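Local coordinates for protein formiminotetrahydrofolate cyclodeaminase (Thermotoga maritima, PDB 1O5H) that probably catalyses the cyclisation of 5-formiminotetrahydrofolate to 5,10-methenyltetrahydrofolate with release of ammonia, at residues V54-R59 / R73-M78; K62-V67 / F141-L146; A47-E52 / E80-L85. All blocks are in the same frame, centred on the assembly; numbering follows the deposited sequence.

Overall arrangement
The three contacts join parts of one all-helical subunit of a dimer. Contacts 1 and 3 lie about 10 Å apart, centre to centre, on the same antiparallel pair, helices 36-56 and 68-100; contact 3 is nearer the middle of the subunit, with contact 1 nested within the loop it closes. Contact 2, about 11 Å from contact 1 and about 20 Å from contact 3 between centres, joins the connection between those helices to the turn between helices 107-141 and 147-172. Along the chain its segments alternate with those of the other two. The hairpin is thus packed at two levels and its loop tied to a neighbouring turn; contacts 1 and 3 also reach the second subunit.

Contact 1: residues V54-R59 / R73-M78; sequences VANFTR and RIVEAM
Ala55 and Val75 meet where helix 36-56 ends beside the early turns of helix 68-100, near the closed end of an antiparallel helical hairpin. Their CA atoms are 6.1 Å apart, a spacing that the small alanine side chain permits. The apolar part of the contact centres on Ala55 CB, which lies 3.8 Å from Val75 CG2 and 4.0 Å from Ile74 CG2, so that one methyl is shared by two consecutive branched residues. In Val75 the first torsion (chi1 169°) sets CG1 anti to the backbone N and leaves CG2, opposite the carbonyl carbon, to face the neighbouring segment. Arg59 CD comes to 4.3 Å from the same CG2 atom of Val75, a looser touch.

The polar groups bond within 54-59, to helix 68-100 and to the second subunit. Thr58 OG1 donates to Val54 O at 2.7 Å, and Ala55 O receives both Thr58 N and Arg59 N as the helix runs out. Asn56 ND2 bonds to Ala28 O of the second subunit, while Arg59 forms a salt bridge with Glu72, one turn before Val75. The side chains of Asn56 and Val75 cross at about a right angle, bringing Asn56 OD1 to 3.6 Å from Val75 CG2; OD1 accepts from Arg59 NE at 3.3 Å, with the donor in the carbonyl plane.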
# COMPACT_ATOMS: atom_id res chain seq x y z
N VAL A 54 -16.20 -1.96 3.89
CA VAL A 54 -16.88 -3.23 3.80
C VAL A 54 -17.78 -3.45 5.02
O VAL A 54 -18.92 -3.93 4.89
CB VAL A 54 -15.90 -4.40 3.62
CG1 VAL A 54 -16.64 -5.71 3.64
CG2 VAL A 54 -15.10 -4.25 2.29
N ALA A 55 -17.30 -3.09 6.21
CA ALA A 55 -18.13 -3.29 7.41
C ALA A 55 -19.37 -2.41 7.38
O ALA A 55 -20.46 -2.85 7.74
CB ALA A 55 -17.34 -3.03 8.64
N ASN A 56 -19.21 -1.16 6.96
CA ASN A 56 -20.35 -0.26 6.80
C ASN A 56 -21.36 -0.79 5.82
O ASN A 56 -22.55 -0.77 6.11
CB ASN A 56 -19.90 1.10 6.32
CG ASN A 56 -19.60 2.04 7.45
OD1 ASN A 56 -20.26 2.01 8.51
ND2 ASN A 56 -18.59 2.90 7.25
N PHE A 57 -20.89 -1.26 4.67
CA PHE A 57 -21.79 -1.79 3.69
C PHE A 57 -22.38 -3.14 4.09
O PHE A 57 -23.11 -3.74 3.32
CB PHE A 57 -21.09 -1.88 2.36
CG PHE A 57 -21.16 -0.63 1.54
CD1 PHE A 57 -22.33 -0.26 0.91
CD2 PHE A 57 -20.02 0.15 1.36
CE1 PHE A 57 -22.38 0.89 0.13
CE2 PHE A 57 -20.06 1.30 0.58
CZ PHE A 57 -21.25 1.67 -0.04
N THR A 58 -22.07 -3.62 5.30
CA THR A 58 -22.60 -4.90 5.76
C THR A 58 -23.64 -4.70 6.84
O THR A 58 -24.59 -5.50 6.99
CB THR A 58 -21.48 -5.81 6.26
OG1 THR A 58 -20.53 -6.02 5.21
CG2 THR A 58 -22.01 -7.21 6.54
N ARG A 59 -23.48 -3.64 7.62
CA ARG A 59 -24.54 -3.30 8.57
C ARG A 59 -25.67 -2.63 7.81
O ARG A 59 -25.49 -2.20 6.67
CB ARG A 59 -24.02 -2.43 9.71
CG ARG A 59 -23.36 -1.16 9.28
CD ARG A 59 -22.54 -0.54 10.38
NE ARG A 59 -22.71 0.90 10.40
CZ ARG A 59 -23.79 1.51 10.88
NH1 ARG A 59 -24.80 0.82 11.39
NH2 ARG A 59 -23.85 2.83 10.85
N ARG A 73 -18.86 -3.07 15.53
CA ARG A 73 -17.66 -3.27 16.32
C ARG A 73 -16.41 -3.03 15.48
O ARG A 73 -15.43 -2.44 15.96
CB ARG A 73 -17.67 -4.69 16.91
CG ARG A 73 -16.71 -4.91 18.07
CD ARG A 73 -16.32 -6.38 18.32
NE ARG A 73 -15.72 -6.99 17.13
CZ ARG A 73 -14.44 -6.83 16.76
NH1 ARG A 73 -13.60 -6.10 17.50
NH2 ARG A 73 -13.99 -7.41 15.65
N ILE A 74 -16.44 -3.48 14.23
CA ILE A 74 -15.30 -3.34 13.33
C ILE A 74 -15.15 -1.89 12.90
O ILE A 74 -14.06 -1.32 12.97
CB ILE A 74 -15.46 -4.26 12.10
CG1 ILE A 74 -15.37 -5.72 12.53
CG2 ILE A 74 -14.37 -3.97 11.08
CD1 ILE A 74 -15.78 -6.68 11.47
N VAL A 75 -16.25 -1.30 12.44
CA VAL A 75 -16.24 0.11 12.11
C VAL A 75 -15.51 0.92 13.19
O VAL A 75 -14.58 1.68 12.90
CB VAL A 75 -17.66 0.62 11.93
CG1 VAL A 75 -17.68 2.13 11.85
CG2 VAL A 75 -18.24 0.00 10.69
N GLU A 76 -15.91 0.72 14.44
CA GLU A 76 -15.31 1.42 15.57
C GLU A 76 -13.82 1.11 15.70
O GLU A 76 -13.02 2.02 15.93
CB GLU A 76 -16.09 1.12 16.87
CG GLU A 76 -15.31 1.31 18.17
CD GLU A 76 -15.24 2.75 18.65
OE1 GLU A 76 -16.03 3.11 19.56
OE2 GLU A 76 -14.39 3.51 18.12
N ALA A 77 -13.44 -0.16 15.54
CA ALA A 77 -12.03 -0.56 15.61
C ALA A 77 -11.18 0.03 14.47
O ALA A 77 -10.02 0.42 14.67
CB ALA A 77 -11.89 -2.08 15.65
N MSE A 78 -11.75 0.08 13.28
CA MSE A 78 -11.04 0.62 12.13
C MSE A 78 -10.91 2.12 12.25
O MSE A 78 -9.99 2.73 11.71
CB MSE A 78 -11.74 0.22 10.84
CG MSE A 78 -11.70 -1.28 10.57
SE MSE A 78 -9.90 -2.08 10.69
CE MSE A 78 -9.66 -2.35 12.62

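Contact 2: residues K62-V67 / F141-L146; sequences KGYEDV and FGNKNL
Tyr64 reaches across to Lys144 with its phenol oxygen turned acceptor: the backbone N of Lys144 donates to Tyr64 OH over 3.3 Å, a weak bond but nearly straight at 172°. A tyrosine from one interhelical connection thus meets the main chain of another, the turn that leads from helix 107-141 into helix 147-172. Its first torsion (chi1 -58°) places the ring opposite the carbonyl carbon of Tyr64, directed at the turn. Successive ring atoms come near successive residues of the turn: CD1 approaches Phe141 O, CE1 is 3.6 Å from Gly142 O, and CZ is 3.9 Å from Asn143 CA. At the far end the Lys144 side chain runs at about a right angle to Tyr64, with its CG 3.6 Å from Tyr64 OH.

Val67, the N-cap residue of helix 68-100, makes a second touch: its CG1 meets Phe141 CB at 4.1 Å, while CG2 approaches the carbonyl O of Phe141.

The turn facing the tyrosine is itself well braced. Asn143 OD1 accepts from Asn145 N at 2.8 Å, forming an Asx turn, while Asn143 ND2 bonds to Phe57 O and Asn143 N to Thr58 OG1. Within 62-67, Gly63, whose positive phi suits glycine, donates its N to Glu65 OE1 at 3.1 Å, from the syn side of the carboxylate.

Chemically, the interface combines van der Waals approaches of the Tyr64 ring to main-chain atoms, a small Val67-Phe141 touch and one weak hydrogen bond. The turn's conformation is probably held largely by the bonds of Asn143, and the weak bond to Tyr64 OH adds little directional hold.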
# COMPACT_ATOMS: atom_id res chain seq x y z
N LYS A 62 -30.11 -6.40 4.76
CA LYS A 62 -30.93 -7.58 4.99
C LYS A 62 -30.10 -8.81 4.65
O LYS A 62 -29.39 -8.83 3.64
CB LYS A 62 -32.25 -7.53 4.20
N GLY A 63 -30.17 -9.81 5.52
CA GLY A 63 -29.40 -11.05 5.36
C GLY A 63 -28.13 -11.06 6.20
O GLY A 63 -27.56 -12.12 6.45
N TYR A 64 -27.70 -9.87 6.64
CA TYR A 64 -26.47 -9.71 7.45
C TYR A 64 -26.77 -9.11 8.83
O TYR A 64 -25.85 -8.66 9.54
CB TYR A 64 -25.45 -8.82 6.71
CG TYR A 64 -25.03 -9.34 5.35
CD1 TYR A 64 -24.01 -10.28 5.21
CD2 TYR A 64 -25.67 -8.88 4.19
CE1 TYR A 64 -23.63 -10.76 3.95
CE2 TYR A 64 -25.30 -9.36 2.93
CZ TYR A 64 -24.29 -10.29 2.82
OH TYR A 64 -23.94 -10.74 1.57
N GLU A 65 -28.05 -9.09 9.21
CA GLU A 65 -28.48 -8.49 10.48
C GLU A 65 -27.98 -9.22 11.73
O GLU A 65 -27.80 -8.59 12.77
CB GLU A 65 -29.99 -8.24 10.55
CG GLU A 65 -30.85 -9.43 10.19
CD GLU A 65 -30.98 -9.60 8.69
OE1 GLU A 65 -31.62 -8.73 8.04
OE2 GLU A 65 -30.42 -10.58 8.16
N ASP A 66 -27.74 -10.53 11.64
CA ASP A 66 -27.21 -11.27 12.78
C ASP A 66 -25.68 -11.20 12.92
O ASP A 66 -25.11 -11.91 13.76
CB ASP A 66 -27.69 -12.72 12.77
CG ASP A 66 -27.35 -13.44 11.49
OD1 ASP A 66 -26.13 -13.58 11.19
OD2 ASP A 66 -28.24 -13.89 10.73
N VAL A 67 -25.04 -10.38 12.09
CA VAL A 67 -23.61 -10.07 12.25
C VAL A 67 -23.41 -8.56 12.40
O VAL A 67 -22.29 -8.07 12.39
CB VAL A 67 -22.71 -10.64 11.10
CG1 VAL A 67 -22.70 -12.17 11.10
CG2 VAL A 67 -23.11 -10.08 9.75
N PHE A 141 -17.94 -13.16 6.89
CA PHE A 141 -19.27 -12.70 7.31
C PHE A 141 -19.67 -11.37 6.71
O PHE A 141 -20.78 -10.93 6.87
CB PHE A 141 -19.32 -12.57 8.82
CG PHE A 141 -19.01 -13.84 9.54
CD1 PHE A 141 -19.88 -14.94 9.46
CD2 PHE A 141 -17.84 -13.95 10.30
CE1 PHE A 141 -19.59 -16.13 10.14
CE2 PHE A 141 -17.54 -15.14 10.99
CZ PHE A 141 -18.41 -16.24 10.91
N GLY A 142 -18.76 -10.71 6.01
CA GLY A 142 -19.05 -9.40 5.44
C GLY A 142 -19.81 -9.51 4.14
O GLY A 142 -20.05 -10.62 3.63
N ASN A 143 -20.20 -8.36 3.63
CA ASN A 143 -21.00 -8.23 2.42
C ASN A 143 -20.33 -8.79 1.16
O ASN A 143 -19.32 -8.25 0.69
CB ASN A 143 -21.32 -6.75 2.24
CG ASN A 143 -22.11 -6.46 1.00
OD1 ASN A 143 -22.03 -7.18 -0.02
ND2 ASN A 143 -22.88 -5.37 1.04
N LYS A 144 -20.91 -9.86 0.61
CA LYS A 144 -20.30 -10.59 -0.52
C LYS A 144 -19.90 -9.73 -1.75
O LYS A 144 -18.93 -10.05 -2.45
CB LYS A 144 -21.18 -11.77 -0.94
CG LYS A 144 -21.42 -12.83 0.17
CD LYS A 144 -21.77 -14.20 -0.45
CE LYS A 144 -22.72 -15.04 0.43
NZ LYS A 144 -22.07 -15.53 1.68
N ASN A 145 -20.62 -8.64 -2.00
CA ASN A 145 -20.32 -7.80 -3.16
C ASN A 145 -19.20 -6.81 -2.92
O ASN A 145 -18.98 -5.92 -3.73
CB ASN A 145 -21.55 -7.00 -3.63
CG ASN A 145 -22.85 -7.77 -3.54
OD1 ASN A 145 -23.75 -7.34 -2.84
ND2 ASN A 145 -22.96 -8.91 -4.25
N LEU A 146 -18.51 -6.93 -1.81
CA LEU A 146 -17.39 -6.04 -1.57
C LEU A 146 -16.18 -6.87 -1.27
O LEU A 146 -15.18 -6.37 -0.75
CB LEU A 146 -17.70 -5.08 -0.45
CG LEU A 146 -18.52 -3.86 -0.87
CD1 LEU A 146 -19.98 -4.11 -0.72
CD2 LEU A 146 -18.12 -2.68 0.02

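Contact 3: residues A47-E52 / E80-L85; sequences ACALAE and EARLKL
Glu52 and Arg82 approach at about a right angle, one from each of two helices whose local axes run antiparallel at 174° and 9.6 Å apart. Extended from a CG anti to the backbone N (chi1 -166°), the glutamate spans the gap to the neighbouring helix. The arginine instead bends at chi2 and chi3, which brings its guanidinium back toward Glu52. The two flat groups are turned 31° against each other and meet through a single pair of atoms: Arg82 NH1 donates to Glu52 OE1 at 2.6 Å in a salt bridge, the oxygen in the guanidinium plane and approached almost along its C-O bond. Ala49 lies over one face of the same guanidinium, its CB 4.3 Å from NH1.

Beside this buried charge pair Cys48 forms the apolar part. Its SG touches Ala81 CB at 3.9 Å and Leu85 CD1 at 3.8 Å, two residues one helical turn apart, while its CB rests 4.1 Å from Arg82 CG. The aliphatic stem of the arginine therefore packs with the cysteine and its charged end with the glutamate.

Arg82 NH2 also forms a salt bridge with Asp25 of the second subunit. Glu79 stands close to Glu52 OE2, like charge to like; Arg82 NH2 makes a long, weak ion pair with Glu79, so the guanidinium may partly offset that repulsion. The contact centre lies about 8 Å from that of the chain, with helix 107-141 packing on Ala47, Ala51 and Leu85, helix 147-172 on Ala47 and Leu50, and Val27 of the second subunit on Ala49 and Leu50.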
# COMPACT_ATOMS: atom_id res chain seq x y z
N ALA A 47 -5.76 0.98 4.30
CA ALA A 47 -6.25 -0.40 4.30
C ALA A 47 -7.36 -0.58 5.32
O ALA A 47 -8.37 -1.23 5.03
CB ALA A 47 -5.16 -1.37 4.56
N CYS A 48 -7.19 0.02 6.50
CA CYS A 48 -8.21 -0.01 7.53
C CYS A 48 -9.49 0.65 7.04
O CYS A 48 -10.61 0.17 7.30
CB CYS A 48 -7.73 0.65 8.83
SG CYS A 48 -6.39 -0.26 9.67
N ALA A 49 -9.35 1.72 6.28
CA ALA A 49 -10.52 2.36 5.69
C ALA A 49 -11.29 1.43 4.76
O ALA A 49 -12.51 1.43 4.80
CB ALA A 49 -10.15 3.64 4.99
N LEU A 50 -10.61 0.64 3.95
CA LEU A 50 -11.37 -0.32 3.14
C LEU A 50 -12.12 -1.29 4.04
O LEU A 50 -13.30 -1.56 3.83
CB LEU A 50 -10.48 -1.06 2.16
CG LEU A 50 -9.82 -0.17 1.10
CD1 LEU A 50 -8.58 -0.85 0.60
CD2 LEU A 50 -10.76 0.15 -0.05
N ALA A 51 -11.46 -1.79 5.08
CA ALA A 51 -12.13 -2.74 5.96
C ALA A 51 -13.33 -2.07 6.57
O ALA A 51 -14.40 -2.68 6.70
CB ALA A 51 -11.21 -3.21 7.01
N GLU A 52 -13.18 -0.81 6.96
CA GLU A 52 -14.30 -0.06 7.47
C GLU A 52 -15.42 0.06 6.43
O GLU A 52 -16.60 -0.10 6.77
CB GLU A 52 -13.85 1.31 7.93
CG GLU A 52 -14.88 2.01 8.79
CD GLU A 52 -14.40 3.32 9.37
OE1 GLU A 52 -13.18 3.51 9.52
OE2 GLU A 52 -15.26 4.16 9.69
N GLU A 80 -10.44 3.58 15.17
CA GLU A 80 -9.43 3.76 16.20
C GLU A 80 -8.06 3.36 15.65
O GLU A 80 -7.04 3.94 16.03
CB GLU A 80 -9.78 2.98 17.48
N ALA A 81 -8.04 2.39 14.73
CA ALA A 81 -6.78 1.95 14.15
C ALA A 81 -6.15 3.04 13.27
O ALA A 81 -4.95 3.24 13.27
CB ALA A 81 -6.96 0.70 13.38
N ARG A 82 -6.97 3.75 12.51
CA ARG A 82 -6.45 4.86 11.75
C ARG A 82 -5.80 5.87 12.68
O ARG A 82 -4.66 6.27 12.43
CB ARG A 82 -7.54 5.50 10.92
CG ARG A 82 -8.00 4.62 9.80
CD ARG A 82 -8.28 5.36 8.52
NE ARG A 82 -9.35 6.35 8.63
CZ ARG A 82 -10.61 6.04 8.85
NH1 ARG A 82 -10.96 4.77 9.05
NH2 ARG A 82 -11.52 7.00 8.89
N LEU A 83 -6.48 6.27 13.76
CA LEU A 83 -5.88 7.22 14.70
C LEU A 83 -4.53 6.71 15.21
O LEU A 83 -3.57 7.48 15.32
CB LEU A 83 -6.82 7.58 15.87
CG LEU A 83 -8.14 8.33 15.61
CD1 LEU A 83 -8.90 8.48 16.93
CD2 LEU A 83 -8.01 9.70 14.90
N LYS A 84 -4.43 5.42 15.49
CA LYS A 84 -3.17 4.88 15.96
C LYS A 84 -2.09 4.99 14.89
O LYS A 84 -0.95 5.42 15.17
CB LYS A 84 -3.33 3.44 16.44
CG LYS A 84 -3.93 3.35 17.86
CD LYS A 84 -3.80 1.95 18.50
CE LYS A 84 -5.10 1.14 18.43
NZ LYS A 84 -4.81 -0.30 18.64
N LEU A 85 -2.47 4.63 13.65
CA LEU A 85 -1.54 4.56 12.55
C LEU A 85 -1.06 5.94 12.16
O LEU A 85 0.13 6.17 11.92
CB LEU A 85 -2.17 3.84 11.36
CG LEU A 85 -2.41 2.33 11.49
CD1 LEU A 85 -3.28 1.81 10.37
CD2 LEU A 85 -1.11 1.55 11.51